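Local atomic coordinates of regulator of nonsense transcripts 2 (Homo sapiens, PDB entry 4CEM), a protein that acts in nonsense-mediated mRNA decay, the pathway that destroys transcripts carrying premature stop codons, and contains three MIF4G domains. Residues K53-F58 against S83-E88; S92-K97 against Q126-H131; K176-A181 against H186-V191. All blocks are in the same frame, centred on the assembly; numbering follows the deposited sequence.

Interaction 1: residues K53-F58 against S83-E88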
ATOM      1  N   LYS A  53      30.964   2.852 -15.546  1.00 50.89           N
ATOM      2  CA  LYS A  53      30.077   3.691 -16.356  1.00 54.58           C
ATOM      3  C   LYS A  53      28.672   3.075 -16.419  1.00 52.29           C
ATOM      4  O   LYS A  53      27.685   3.711 -16.036  1.00 48.50           O
ATOM      5  CB  LYS A  53      30.615   3.896 -17.785  1.00 59.58           C
ATOM      6  CG  LYS A  53      32.136   3.927 -17.920  1.00 66.44           C
ATOM      7  CD  LYS A  53      32.586   4.561 -19.240  1.00 71.34           C
ATOM      8  CE  LYS A  53      34.080   4.342 -19.496  1.00 72.83           C
ATOM      9  NZ  LYS A  53      34.682   5.363 -20.404  1.00 71.45           N
ATOM     10  N   LYS A  54      28.600   1.820 -16.861  1.00 50.43           N
ATOM     11  CA  LYS A  54      27.315   1.181 -17.142  1.00 51.34           C
ATOM     12  C   LYS A  54      26.537   0.866 -15.875  1.00 47.48           C
ATOM     13  O   LYS A  54      25.350   1.175 -15.776  1.00 44.99           O
ATOM     14  CB  LYS A  54      27.507  -0.071 -18.003  1.00 53.65           C
ATOM     15  CG  LYS A  54      28.182   0.256 -19.326  1.00 57.14           C
ATOM     16  CD  LYS A  54      27.573  -0.430 -20.535  1.00 61.76           C
ATOM     17  CE  LYS A  54      27.884   0.365 -21.800  1.00 64.41           C
ATOM     18  NZ  LYS A  54      27.720  -0.438 -23.043  1.00 68.03           N
ATOM     19  N   ASN A  55      27.209   0.281 -14.897  1.00 44.98           N
ATOM     20  CA  ASN A  55      26.561  -0.004 -13.623  1.00 44.68           C
ATOM     21  C   ASN A  55      26.051   1.241 -12.922  1.00 44.66           C
ATOM     22  O   ASN A  55      25.001   1.204 -12.285  1.00 47.04           O
ATOM     23  CB  ASN A  55      27.485  -0.791 -12.705  1.00 43.28           C
ATOM     24  CG  ASN A  55      27.502  -2.261 -13.045  1.00 42.93           C
ATOM     25  OD1 ASN A  55      26.781  -3.050 -12.437  1.00 42.87           O
ATOM     26  ND2 ASN A  55      28.298  -2.636 -14.038  1.00 42.79           N
ATOM     27  N   THR A  56      26.774   2.348 -13.056  1.00 44.85           N
ATOM     28  CA  THR A  56      26.347   3.608 -12.442  1.00 43.12           C
ATOM     29  C   THR A  56      25.164   4.166 -13.206  1.00 39.95           C
ATOM     30  O   THR A  56      24.205   4.631 -12.600  1.00 40.22           O
ATOM     31  CB  THR A  56      27.487   4.645 -12.387  1.00 42.41           C
ATOM     32  OG1 THR A  56      28.609   4.066 -11.707  1.00 42.71           O
ATOM     33  CG2 THR A  56      27.032   5.900 -11.647  1.00 39.44           C
ATOM     34  N   ALA A  57      25.230   4.103 -14.533  1.00 38.41           N
ATOM     35  CA  ALA A  57      24.107   4.516 -15.373  1.00 38.66           C
ATOM     36  C   ALA A  57      22.848   3.766 -14.950  1.00 39.95           C
ATOM     37  O   ALA A  57      21.797   4.372 -14.714  1.00 39.94           O
ATOM     38  CB  ALA A  57      24.408   4.256 -16.838  1.00 36.06           C
ATOM     39  N   PHE A  58      22.977   2.448 -14.812  1.00 40.46           N
ATOM     40  CA  PHE A  58      21.851   1.611 -14.448  1.00 41.61           C
ATOM     41  C   PHE A  58      21.283   1.986 -13.087  1.00 43.25           C
ATOM     42  O   PHE A  58      20.067   2.153 -12.952  1.00 44.30           O
ATOM     43  CB  PHE A  58      22.231   0.132 -14.481  1.00 42.41           C
ATOM     44  CG  PHE A  58      21.069  -0.782 -14.245  1.00 43.86           C
ATOM     45  CD1 PHE A  58      20.025  -0.835 -15.157  1.00 44.54           C
ATOM     46  CD2 PHE A  58      20.997  -1.565 -13.097  1.00 45.14           C
ATOM     47  CE1 PHE A  58      18.934  -1.657 -14.940  1.00 44.31           C
ATOM     48  CE2 PHE A  58      19.914  -2.399 -12.881  1.00 45.45           C
ATOM     49  CZ  PHE A  58      18.881  -2.444 -13.805  1.00 44.57           C
ATOM     50  N   SER A  83      27.454  -6.858  -8.662  1.00 38.37           N
ATOM     51  CA  SER A  83      27.998  -7.358  -7.394  1.00 40.54           C
ATOM     52  C   SER A  83      28.459  -6.274  -6.430  1.00 43.24           C
ATOM     53  O   SER A  83      28.235  -6.394  -5.229  1.00 45.88           O
ATOM     54  CB  SER A  83      29.173  -8.301  -7.636  1.00 40.51           C
ATOM     55  OG  SER A  83      28.724  -9.579  -8.042  1.00 41.54           O
ATOM     56  N   LYS A  84      29.102  -5.229  -6.955  1.00 45.16           N
ATOM     57  CA  LYS A  84      29.649  -4.159  -6.128  1.00 44.85           C
ATOM     58  C   LYS A  84      28.692  -3.000  -5.893  1.00 45.76           C
ATOM     59  O   LYS A  84      29.007  -2.109  -5.104  1.00 48.77           O
ATOM     60  CB  LYS A  84      30.933  -3.616  -6.756  1.00 46.83           C
ATOM     61  CG  LYS A  84      32.089  -4.608  -6.791  1.00 48.52           C
ATOM     62  CD  LYS A  84      33.280  -4.004  -7.524  1.00 52.11           C
ATOM     63  CE  LYS A  84      34.210  -5.062  -8.109  1.00 54.67           C
ATOM     64  NZ  LYS A  84      35.006  -5.779  -7.070  1.00 56.05           N
ATOM     65  N   TYR A  85      27.537  -2.988  -6.559  1.00 44.96           N
ATOM     66  CA  TYR A  85      26.678  -1.792  -6.559  1.00 45.06           C
ATOM     67  C   TYR A  85      25.311  -1.997  -5.883  1.00 43.62           C
ATOM     68  O   TYR A  85      24.380  -1.204  -6.081  1.00 40.52           O
ATOM     69  CB  TYR A  85      26.506  -1.277  -7.990  1.00 47.11           C
ATOM     70  CG  TYR A  85      27.814  -1.081  -8.724  1.00 49.13           C
ATOM     71  CD1 TYR A  85      28.486  -2.169  -9.283  1.00 51.53           C
ATOM     72  CD2 TYR A  85      28.386   0.188  -8.859  1.00 50.02           C
ATOM     73  CE1 TYR A  85      29.685  -2.002  -9.954  1.00 53.15           C
ATOM     74  CE2 TYR A  85      29.592   0.365  -9.529  1.00 49.91           C
ATOM     75  CZ  TYR A  85      30.232  -0.737 -10.074  1.00 52.91           C
ATOM     76  OH  TYR A  85      31.422  -0.598 -10.745  1.00 56.86           O
ATOM     77  N   ILE A  86      25.214  -3.029  -5.051  1.00 43.19           N
ATOM     78  CA  ILE A  86      23.968  -3.351  -4.363  1.00 45.82           C
ATOM     79  C   ILE A  86      23.473  -2.162  -3.550  1.00 47.14           C
ATOM     80  O   ILE A  86      22.364  -1.675  -3.763  1.00 49.71           O
ATOM     81  CB  ILE A  86      24.115  -4.587  -3.437  1.00 46.83           C
ATOM     82  CG1 ILE A  86      24.404  -5.857  -4.251  1.00 46.88           C
ATOM     83  CG2 ILE A  86      22.855  -4.801  -2.612  1.00 47.04           C
ATOM     84  CD1 ILE A  86      23.299  -6.237  -5.213  1.00 46.17           C
ATOM     85  N   ALA A  87      24.305  -1.686  -2.632  1.00 49.61           N
ATOM     86  CA  ALA A  87      23.912  -0.612  -1.717  1.00 48.35           C
ATOM     87  C   ALA A  87      23.381   0.603  -2.463  1.00 47.97           C
ATOM     88  O   ALA A  87      22.404   1.210  -2.034  1.00 50.91           O
ATOM     89  CB  ALA A  87      25.077  -0.222  -0.824  1.00 46.59           C
ATOM     90  N   GLU A  88      24.012   0.933  -3.587  1.00 48.44           N
ATOM     91  CA  GLU A  88      23.612   2.088  -4.403  1.00 49.70           C
ATOM     92  C   GLU A  88      22.282   1.819  -5.108  1.00 47.99           C
ATOM     93  O   GLU A  88      21.385   2.663  -5.100  1.00 47.42           O
ATOM     94  CB  GLU A  88      24.690   2.430  -5.446  1.00 52.65           C
ATOM     95  CG  GLU A  88      26.068   2.762  -4.873  1.00 55.58           C
ATOM     96  CD  GLU A  88      26.962   1.537  -4.687  1.00 60.40           C
ATOM     97  OE1 GLU A  88      26.568   0.587  -3.967  1.00 60.67           O
ATOM     98  OE2 GLU A  88      28.071   1.519  -5.266  1.00 67.21           O
TER

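Interaction 2: residues S92-K97 against Q126-H131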
ATOM      1  N   SER A  92      18.569   3.786  -4.745  1.00 41.73           N
ATOM      2  CA  SER A  92      17.737   4.280  -5.851  1.00 41.74           C
ATOM      3  C   SER A  92      16.313   3.727  -5.756  1.00 41.56           C
ATOM      4  O   SER A  92      15.341   4.465  -5.846  1.00 43.24           O
ATOM      5  CB  SER A  92      18.348   3.885  -7.196  1.00 41.96           C
ATOM      6  OG  SER A  92      19.623   4.478  -7.375  1.00 42.56           O
ATOM      7  N   ILE A  93      16.208   2.419  -5.550  1.00 42.54           N
ATOM      8  CA  ILE A  93      14.916   1.732  -5.442  1.00 41.75           C
ATOM      9  C   ILE A  93      14.062   2.283  -4.293  1.00 43.13           C
ATOM     10  O   ILE A  93      12.872   2.520  -4.470  1.00 44.04           O
ATOM     11  CB  ILE A  93      15.111   0.201  -5.275  1.00 40.20           C
ATOM     12  CG1 ILE A  93      15.646  -0.416  -6.572  1.00 38.40           C
ATOM     13  CG2 ILE A  93      13.814  -0.479  -4.867  1.00 39.52           C
ATOM     14  CD1 ILE A  93      16.205  -1.809  -6.406  1.00 36.87           C
ATOM     15  N   VAL A  94      14.656   2.499  -3.126  1.00 43.67           N
ATOM     16  CA  VAL A  94      13.883   2.999  -1.987  1.00 45.91           C
ATOM     17  C   VAL A  94      13.431   4.456  -2.165  1.00 47.73           C
ATOM     18  O   VAL A  94      12.326   4.819  -1.761  1.00 48.54           O
ATOM     19  CB  VAL A  94      14.655   2.850  -0.664  1.00 45.43           C
ATOM     20  CG1 VAL A  94      13.866   3.466   0.484  1.00 43.84           C
ATOM     21  CG2 VAL A  94      14.947   1.383  -0.389  1.00 44.69           C
ATOM     22  N   GLU A  95      14.268   5.282  -2.782  1.00 51.89           N
ATOM     23  CA  GLU A  95      13.949   6.704  -2.968  1.00 54.87           C
ATOM     24  C   GLU A  95      13.016   6.956  -4.157  1.00 53.15           C
ATOM     25  O   GLU A  95      12.225   7.890  -4.131  1.00 52.05           O
ATOM     26  CB  GLU A  95      15.235   7.515  -3.142  1.00 59.58           C
ATOM     27  CG  GLU A  95      16.128   7.530  -1.898  1.00 62.67           C
ATOM     28  CD  GLU A  95      17.621   7.668  -2.208  1.00 65.21           C
ATOM     29  OE1 GLU A  95      18.005   7.712  -3.407  1.00 68.44           O
ATOM     30  OE2 GLU A  95      18.418   7.719  -1.239  1.00 65.25           O
ATOM     31  N   ALA A  96      13.118   6.130  -5.193  1.00 52.62           N
ATOM     32  CA  ALA A  96      12.317   6.297  -6.405  1.00 55.04           C
ATOM     33  C   ALA A  96      10.836   6.562  -6.110  1.00 58.40           C
ATOM     34  O   ALA A  96      10.239   5.918  -5.255  1.00 63.07           O
ATOM     35  CB  ALA A  96      12.455   5.071  -7.291  1.00 54.54           C
ATOM     36  N   LYS A  97      10.253   7.517  -6.825  1.00 61.62           N
ATOM     37  CA  LYS A  97       8.847   7.877  -6.652  1.00 61.04           C
ATOM     38  C   LYS A  97       8.007   7.105  -7.659  1.00 58.33           C
ATOM     39  O   LYS A  97       7.989   7.427  -8.845  1.00 57.12           O
ATOM     40  CB  LYS A  97       8.662   9.384  -6.836  1.00 63.11           C
ATOM     41  CG  LYS A  97       9.394  10.217  -5.790  1.00 65.47           C
ATOM     42  CD  LYS A  97       9.846  11.558  -6.351  1.00 68.33           C
ATOM     43  CE  LYS A  97      10.770  12.288  -5.386  1.00 70.53           C
ATOM     44  NZ  LYS A  97      11.481  13.416  -6.053  1.00 72.91           N
ATOM     45  N   GLN A 126      17.414  -3.273   5.296  1.00 46.03           N
ATOM     46  CA  GLN A 126      18.133  -2.354   6.175  1.00 48.62           C
ATOM     47  C   GLN A 126      17.914  -0.900   5.747  1.00 46.55           C
ATOM     48  O   GLN A 126      17.628  -0.043   6.580  1.00 46.75           O
ATOM     49  CB  GLN A 126      19.619  -2.725   6.228  1.00 51.13           C
ATOM     50  CG  GLN A 126      20.440  -1.926   7.228  1.00 54.93           C
ATOM     51  CD  GLN A 126      21.349  -0.896   6.568  1.00 59.88           C
ATOM     52  OE1 GLN A 126      21.390   0.310   7.139  1.00 60.58           O
ATOM     53  NE2 GLN A 126      22.017  -1.183   5.565  1.00 63.04           N
ATOM     54  N   VAL A 127      17.975  -0.646   4.444  1.00 46.32           N
ATOM     55  CA  VAL A 127      17.786   0.707   3.916  1.00 47.84           C
ATOM     56  C   VAL A 127      16.348   1.218   4.044  1.00 49.89           C
ATOM     57  O   VAL A 127      16.140   2.425   4.187  1.00 54.48           O
ATOM     58  CB  VAL A 127      18.238   0.812   2.445  1.00 47.35           C
ATOM     59  CG1 VAL A 127      18.065   2.236   1.933  1.00 47.19           C
ATOM     60  CG2 VAL A 127      19.688   0.381   2.310  1.00 45.66           C
ATOM     61  N   TRP A 128      15.364   0.323   3.980  1.00 49.91           N
ATOM     62  CA  TRP A 128      13.980   0.695   4.304  1.00 50.64           C
ATOM     63  C   TRP A 128      13.836   1.097   5.750  1.00 52.15           C
ATOM     64  O   TRP A 128      13.111   2.044   6.066  1.00 52.05           O
ATOM     65  CB  TRP A 128      12.996  -0.444   4.015  1.00 50.46           C
ATOM     66  CG  TRP A 128      12.481  -0.496   2.598  1.00 48.18           C
ATOM     67  CD1 TRP A 128      12.633  -1.524   1.680  1.00 48.03           C
ATOM     68  CD2 TRP A 128      11.702   0.521   1.899  1.00 47.42           C
ATOM     69  NE1 TRP A 128      12.028  -1.216   0.493  1.00 47.04           N
ATOM     70  CE2 TRP A 128      11.451  -0.008   0.556  1.00 47.13           C
ATOM     71  CE3 TRP A 128      11.211   1.770   2.232  1.00 47.27           C
ATOM     72  CZ2 TRP A 128      10.735   0.703  -0.392  1.00 48.48           C
ATOM     73  CZ3 TRP A 128      10.489   2.477   1.270  1.00 48.76           C
ATOM     74  CH2 TRP A 128      10.256   1.956  -0.013  1.00 48.15           C
ATOM     75  N   LYS A 129      14.495   0.373   6.651  1.00 52.50           N
ATOM     76  CA  LYS A 129      14.431   0.716   8.072  1.00 52.82           C
ATOM     77  C   LYS A 129      15.008   2.110   8.333  1.00 55.00           C
ATOM     78  O   LYS A 129      14.364   2.933   8.985  1.00 57.14           O
ATOM     79  CB  LYS A 129      15.150  -0.323   8.924  1.00 50.95           C
ATOM     80  CG  LYS A 129      14.322  -1.546   9.256  1.00 50.14           C
ATOM     81  CD  LYS A 129      15.154  -2.522  10.073  1.00 51.66           C
ATOM     82  CE  LYS A 129      14.440  -3.838  10.326  1.00 52.25           C
ATOM     83  NZ  LYS A 129      15.425  -4.914  10.627  1.00 52.31           N
ATOM     84  N   LYS A 130      16.208   2.374   7.818  1.00 56.71           N
ATOM     85  CA  LYS A 130      16.812   3.707   7.922  1.00 59.36           C
ATOM     86  C   LYS A 130      15.859   4.760   7.363  1.00 59.69           C
ATOM     87  O   LYS A 130      15.660   5.816   7.964  1.00 60.33           O
ATOM     88  CB  LYS A 130      18.145   3.789   7.159  1.00 62.62           C
ATOM     89  CG  LYS A 130      19.251   2.866   7.661  1.00 66.48           C
ATOM     90  CD  LYS A 130      19.799   3.293   9.014  1.00 69.59           C
ATOM     91  CE  LYS A 130      20.827   2.295   9.529  1.00 72.83           C
ATOM     92  NZ  LYS A 130      21.184   2.536  10.959  1.00 75.12           N
ATOM     93  N   HIS A 131      15.264   4.463   6.214  1.00 58.87           N
ATOM     94  CA  HIS A 131      14.364   5.404   5.557  1.00 60.80           C
ATOM     95  C   HIS A 131      13.183   5.761   6.426  1.00 61.98           C
ATOM     96  O   HIS A 131      12.752   6.910   6.435  1.00 62.42           O
ATOM     97  CB  HIS A 131      13.909   4.839   4.213  1.00 61.26           C
ATOM     98  CG  HIS A 131      13.002   5.757   3.431  1.00 60.84           C
ATOM     99  ND1 HIS A 131      13.457   6.566   2.459  1.00 62.37           N
ATOM    100  CD2 HIS A 131      11.617   5.948   3.489  1.00 62.17           C
ATOM    101  CE1 HIS A 131      12.422   7.248   1.921  1.00 64.07           C
ATOM    102  NE2 HIS A 131      11.296   6.870   2.556  1.00 63.72           N
TER

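Interaction 3: residues K176-A181 against H186-V191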
ATOM      1  N   LYS A 176       1.347   0.664  12.983  1.00 69.16           N
ATOM      2  CA  LYS A 176       1.217   1.183  14.346  1.00 69.70           C
ATOM      3  C   LYS A 176       1.305   2.706  14.376  1.00 68.02           C
ATOM      4  O   LYS A 176       0.518   3.354  15.058  1.00 72.38           O
ATOM      5  CB  LYS A 176       2.286   0.586  15.280  1.00 71.35           C
ATOM      6  CG  LYS A 176       1.753  -0.412  16.301  1.00 72.10           C
ATOM      7  CD  LYS A 176       2.699  -0.578  17.489  1.00 72.84           C
ATOM      8  CE  LYS A 176       1.971  -1.091  18.728  1.00 74.24           C
ATOM      9  NZ  LYS A 176       2.659  -0.715  19.998  1.00 75.91           N
ATOM     10  N   ASN A 177       2.252   3.270  13.631  1.00 66.54           N
ATOM     11  CA  ASN A 177       2.450   4.720  13.619  1.00 68.15           C
ATOM     12  C   ASN A 177       1.247   5.455  13.048  1.00 71.81           C
ATOM     13  O   ASN A 177       0.826   6.484  13.583  1.00 73.74           O
ATOM     14  CB  ASN A 177       3.712   5.094  12.841  1.00 65.89           C
ATOM     15  CG  ASN A 177       4.976   4.574  13.495  1.00 64.51           C
ATOM     16  OD1 ASN A 177       6.020   4.489  12.859  1.00 64.75           O
ATOM     17  ND2 ASN A 177       4.882   4.206  14.768  1.00 63.73           N
ATOM     18  N   ILE A 178       0.697   4.916  11.968  1.00 73.02           N
ATOM     19  CA  ILE A 178      -0.508   5.469  11.367  1.00 73.40           C
ATOM     20  C   ILE A 178      -1.683   5.428  12.349  1.00 76.27           C
ATOM     21  O   ILE A 178      -2.386   6.424  12.517  1.00 77.91           O
ATOM     22  CB  ILE A 178      -0.876   4.724  10.071  1.00 72.49           C
ATOM     23  CG1 ILE A 178      -0.018   5.223   8.896  1.00 71.85           C
ATOM     24  CG2 ILE A 178      -2.355   4.905   9.760  1.00 72.58           C
ATOM     25  CD1 ILE A 178       1.376   4.638   8.835  1.00 69.05           C
ATOM     26  N   ILE A 179      -1.888   4.286  13.000  1.00 80.23           N
ATOM     27  CA  ILE A 179      -2.930   4.166  14.032  1.00 85.38           C
ATOM     28  C   ILE A 179      -2.759   5.219  15.127  1.00 87.93           C
ATOM     29  O   ILE A 179      -3.726   5.876  15.522  1.00 91.08           O
ATOM     30  CB  ILE A 179      -2.967   2.748  14.662  1.00 86.34           C
ATOM     31  CG1 ILE A 179      -4.024   1.889  13.963  1.00 87.31           C
ATOM     32  CG2 ILE A 179      -3.283   2.809  16.150  1.00 82.85           C
ATOM     33  CD1 ILE A 179      -3.846   0.401  14.214  1.00 87.15           C
ATOM     34  N   ASN A 180      -1.525   5.385  15.596  1.00 87.04           N
ATOM     35  CA  ASN A 180      -1.219   6.363  16.635  1.00 84.93           C
ATOM     36  C   ASN A 180      -1.233   7.796  16.115  1.00 83.46           C
ATOM     37  O   ASN A 180      -1.673   8.711  16.818  1.00 82.06           O
ATOM     38  CB  ASN A 180       0.123   6.030  17.285  1.00 84.94           C
ATOM     39  CG  ASN A 180       0.079   4.722  18.053  1.00 85.53           C
ATOM     40  OD1 ASN A 180      -0.885   4.449  18.768  1.00 84.55           O
ATOM     41  ND2 ASN A 180       1.117   3.903  17.906  1.00 84.29           N
ATOM     42  N   ALA A 181      -0.767   7.987  14.884  1.00 79.25           N
ATOM     43  CA  ALA A 181      -0.827   9.292  14.238  1.00 80.18           C
ATOM     44  C   ALA A 181      -2.272   9.756  14.029  1.00 84.37           C
ATOM     45  O   ALA A 181      -2.567  10.940  14.186  1.00 84.59           O
ATOM     46  CB  ALA A 181      -0.091   9.263  12.908  1.00 78.58           C
ATOM     47  N   HIS A 186      -7.596  12.246  10.928  1.00 93.52           N
ATOM     48  CA  HIS A 186      -7.412  11.040  10.137  1.00 89.11           C
ATOM     49  C   HIS A 186      -6.840  11.401   8.803  1.00 86.98           C
ATOM     50  O   HIS A 186      -7.545  11.452   7.798  1.00 88.13           O
ATOM     51  CB  HIS A 186      -8.712  10.262  10.050  1.00 87.14           C
ATOM     52  CG  HIS A 186      -9.047   9.541  11.329  1.00 85.26           C
ATOM     53  ND1 HIS A 186      -9.630  10.153  12.374  1.00 83.64           N
ATOM     54  CD2 HIS A 186      -8.806   8.228  11.726  1.00 83.37           C
ATOM     55  CE1 HIS A 186      -9.781   9.270  13.378  1.00 82.52           C
ATOM     56  NE2 HIS A 186      -9.276   8.094  12.979  1.00 80.87           N
ATOM     57  N   THR A 187      -5.536  11.667   8.810  1.00 82.99           N
ATOM     58  CA  THR A 187      -4.811  12.182   7.650  1.00 80.28           C
ATOM     59  C   THR A 187      -4.227  11.080   6.764  1.00 78.21           C
ATOM     60  O   THR A 187      -3.962  11.300   5.585  1.00 76.37           O
ATOM     61  CB  THR A 187      -3.675  13.123   8.105  1.00 79.35           C
ATOM     62  OG1 THR A 187      -3.096  12.623   9.318  1.00 81.25           O
ATOM     63  CG2 THR A 187      -4.214  14.519   8.359  1.00 78.01           C
ATOM     64  N   HIS A 188      -4.038   9.891   7.327  1.00 77.95           N
ATOM     65  CA  HIS A 188      -3.474   8.766   6.583  1.00 77.83           C
ATOM     66  C   HIS A 188      -4.528   7.813   6.052  1.00 72.96           C
ATOM     67  O   HIS A 188      -4.203   6.696   5.664  1.00 72.25           O
ATOM     68  CB  HIS A 188      -2.482   7.994   7.468  1.00 79.80           C
ATOM     69  CG  HIS A 188      -1.330   8.834   7.998  1.00 81.92           C
ATOM     70  ND1 HIS A 188      -1.342   9.394   9.222  1.00 82.43           N
ATOM     71  CD2 HIS A 188      -0.101   9.169   7.426  1.00 80.86           C
ATOM     72  CE1 HIS A 188      -0.191  10.062   9.420  1.00 80.09           C
ATOM     73  NE2 HIS A 188       0.567   9.925   8.320  1.00 78.06           N
ATOM     74  N   VAL A 189      -5.791   8.235   5.999  1.00 69.43           N
ATOM     75  CA  VAL A 189      -6.884   7.313   5.655  1.00 68.60           C
ATOM     76  C   VAL A 189      -6.655   6.646   4.310  1.00 67.34           C
ATOM     77  O   VAL A 189      -6.743   5.418   4.196  1.00 66.71           O
ATOM     78  CB  VAL A 189      -8.258   8.004   5.613  1.00 67.37           C
ATOM     79  CG1 VAL A 189      -9.349   6.979   5.355  1.00 66.06           C
ATOM     80  CG2 VAL A 189      -8.525   8.720   6.919  1.00 71.85           C
ATOM     81  N   SER A 190      -6.356   7.462   3.302  1.00 64.53           N
ATOM     82  CA  SER A 190      -6.105   6.967   1.950  1.00 65.22           C
ATOM     83  C   SER A 190      -4.905   6.013   1.896  1.00 63.41           C
ATOM     84  O   SER A 190      -4.845   5.136   1.039  1.00 65.67           O
ATOM     85  CB  SER A 190      -5.870   8.135   0.993  1.00 64.43           C
ATOM     86  OG  SER A 190      -4.596   8.706   1.219  1.00 64.23           O
ATOM     87  N   VAL A 191      -3.947   6.197   2.800  1.00 62.60           N
ATOM     88  CA  VAL A 191      -2.817   5.275   2.919  1.00 60.90           C
ATOM     89  C   VAL A 191      -3.272   3.900   3.426  1.00 58.57           C
ATOM     90  O   VAL A 191      -2.798   2.871   2.938  1.00 56.64           O
ATOM     91  CB  VAL A 191      -1.701   5.856   3.822  1.00 59.46           C
ATOM     92  CG1 VAL A 191      -0.697   4.788   4.213  1.00 56.36           C
ATOM     93  CG2 VAL A 191      -1.003   7.001   3.106  1.00 61.75           C
TER

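Interaction 1: residues K53-F58 against S83-E88
Asn55, on helix 52-61, lies over the ring of Tyr85, which stands at the N-cap position of helix 86-95. The CB of Asn55 sits 3.6 Å from the centroid of the Tyr85 ring and only 8° off the ring normal, so this CH-pi contact falls almost exactly over the middle of the face. The amide continues the overlap: its plane is tilted 18° from that of the ring, near enough to parallel for the two flat groups to stack. CG of Asn55 is 3.8 Å from CE1 of Tyr85, and the carbonyl oxygen OD1 of Asn55 reaches 3.7 Å from CD1 of Tyr85. As whole side chains, however, the two cross at about a right angle. On both residues CG is anti to the carbonyl carbon (chi1 -80° for Asn55), which for the asparagine lays the amide across the ring. Thr56 adds a looser touch, its OG1 4.4 Å from CE2 of Tyr85 and approaching obliquely.

The polar ends are engaged elsewhere. ND2 of Asn55 donates to the backbone oxygens of Asp49 and Ser51, and OG1 of Thr56 bonds to the backbone O of Ile52, a residue that Tyr85 also touches. With ND2 gripped twice, the amide has a fixed orientation in which to meet the ring. Replacing Tyr85 by an alanine is likely to leave one side of the Asn55 amide without its aromatic cover and to open a gap between the start of helix 86-95 and helix 52-61. No hydrogen bond joins the two segments, which implies that these parts of the MIF4G domain attract each other here mainly through dispersion and CH-pi contact, while the polar ends of Asn55 and Thr56 bond to residues 49-52.

Interaction 2: residues S92-K97 against Q126-H131
Val94 and Trp128 meet where helix 86-95 packs against helix 120-137 inside the all-helical MIF4G domain, with the valine reaching toward the second helix and the indole slipping past it in the opposite direction. One methyl does most of the work. CG1 of Val94 rests over a face of the indole, 3.7 Å from the centroid of the Trp128 six-membered ring and 16° off its normal, and is displaced toward the rim, where CE3 of Trp128 lies 3.6 Å from it. This CH-pi contact is made possible by the valine torsion: with CG1 anti to the backbone N (chi1 176°), one methyl goes to the benzene half of the indole while CG2 of Val94 turns to the pyrrole half, 3.9 Å from CE2 of Trp128.

MIF4G domains are built from antiparallel helices stacked in the HEAT-like manner, and here a valine from one helix fits among three side chains of helix 120-137. Val127 supplies the apolar neighbour: its CG1 is 4.0 Å from CG2 of Val94, and the two side chains cross obliquely. One turn further on, the imidazole of His131 comes to the other valine methyl, with ND1 of His131 3.7 Å from CG1 of Val94. That approach is off-centre, 30° from the ring normal. CG1 is therefore shared between two aromatic rings. Leu124, a turn earlier on helix 120-137, also touches the valine.

The aromatic pair is bounded in turn by helix 143-158. Trp128 packs on Asp149 and Ile153, and His131 touches Lys145 and Asp149. Lys145 also ties in the backbone near the end of helix 86-95, its NZ donating to the O of Val94.

Interaction 3: residues K176-A181 against H186-V191
His188 sits across from Ile178 and Ala181 at the closed end of a helical hairpin, in which a short turn joins helix 164-181 to helix 189-204 within the MIF4G domain. The inner half of the contact is the more enclosed. Ile178 is buried, and two of its carbons meet the histidine: CG2 of Ile178 lies 3.8 Å from CB of His188, while CG1 of Ile178 is over one face of the imidazole, 4.3 Å from its centroid and 26° off the normal. With CG1 anti to the carbonyl carbon of Ile178 (chi1 -80°), this branch comes over the ring while CG2 lies against CB of His188. Helices 143-158 and 230-259 close in behind, through Leu146 and Tyr243 on Ile178 and Ile143 on His188.

Toward solvent the packing thins to a single methyl. Ala181, the last residue of its helix, is exposed, and its CB meets the imidazole obliquely. No hydrogen bond links the two segments directly; instead OD2 of Asp182, in the turn, accepts from the backbone N of His188, the N-cap residue of helix 189-204. At the outer margin of the contact, CB of Ala181 stands 3.6 Å from CE1 of His188.

From the N terminus the three contacts follow in series; none nests in or crosses another. Interaction 1 closes a loop of 24 residues that includes helix 70-79 and brings helix 52-61 to the start of helix 86-95. Interaction 2 takes up the other end of helix 86-95 and closes a 28-residue loop, helix 103-116 among it, onto helix 120-137. Interaction 3 leaves just four residues between its segments, in the seven-residue turn that joins helices 164-181 and 189-204. The centres of interactions 1 and 2 are 16 Å apart, those of 2 and 3 about 20 Å. Helix 143-158, which touches residues of both interactions 2 and 3, bridges that second interval.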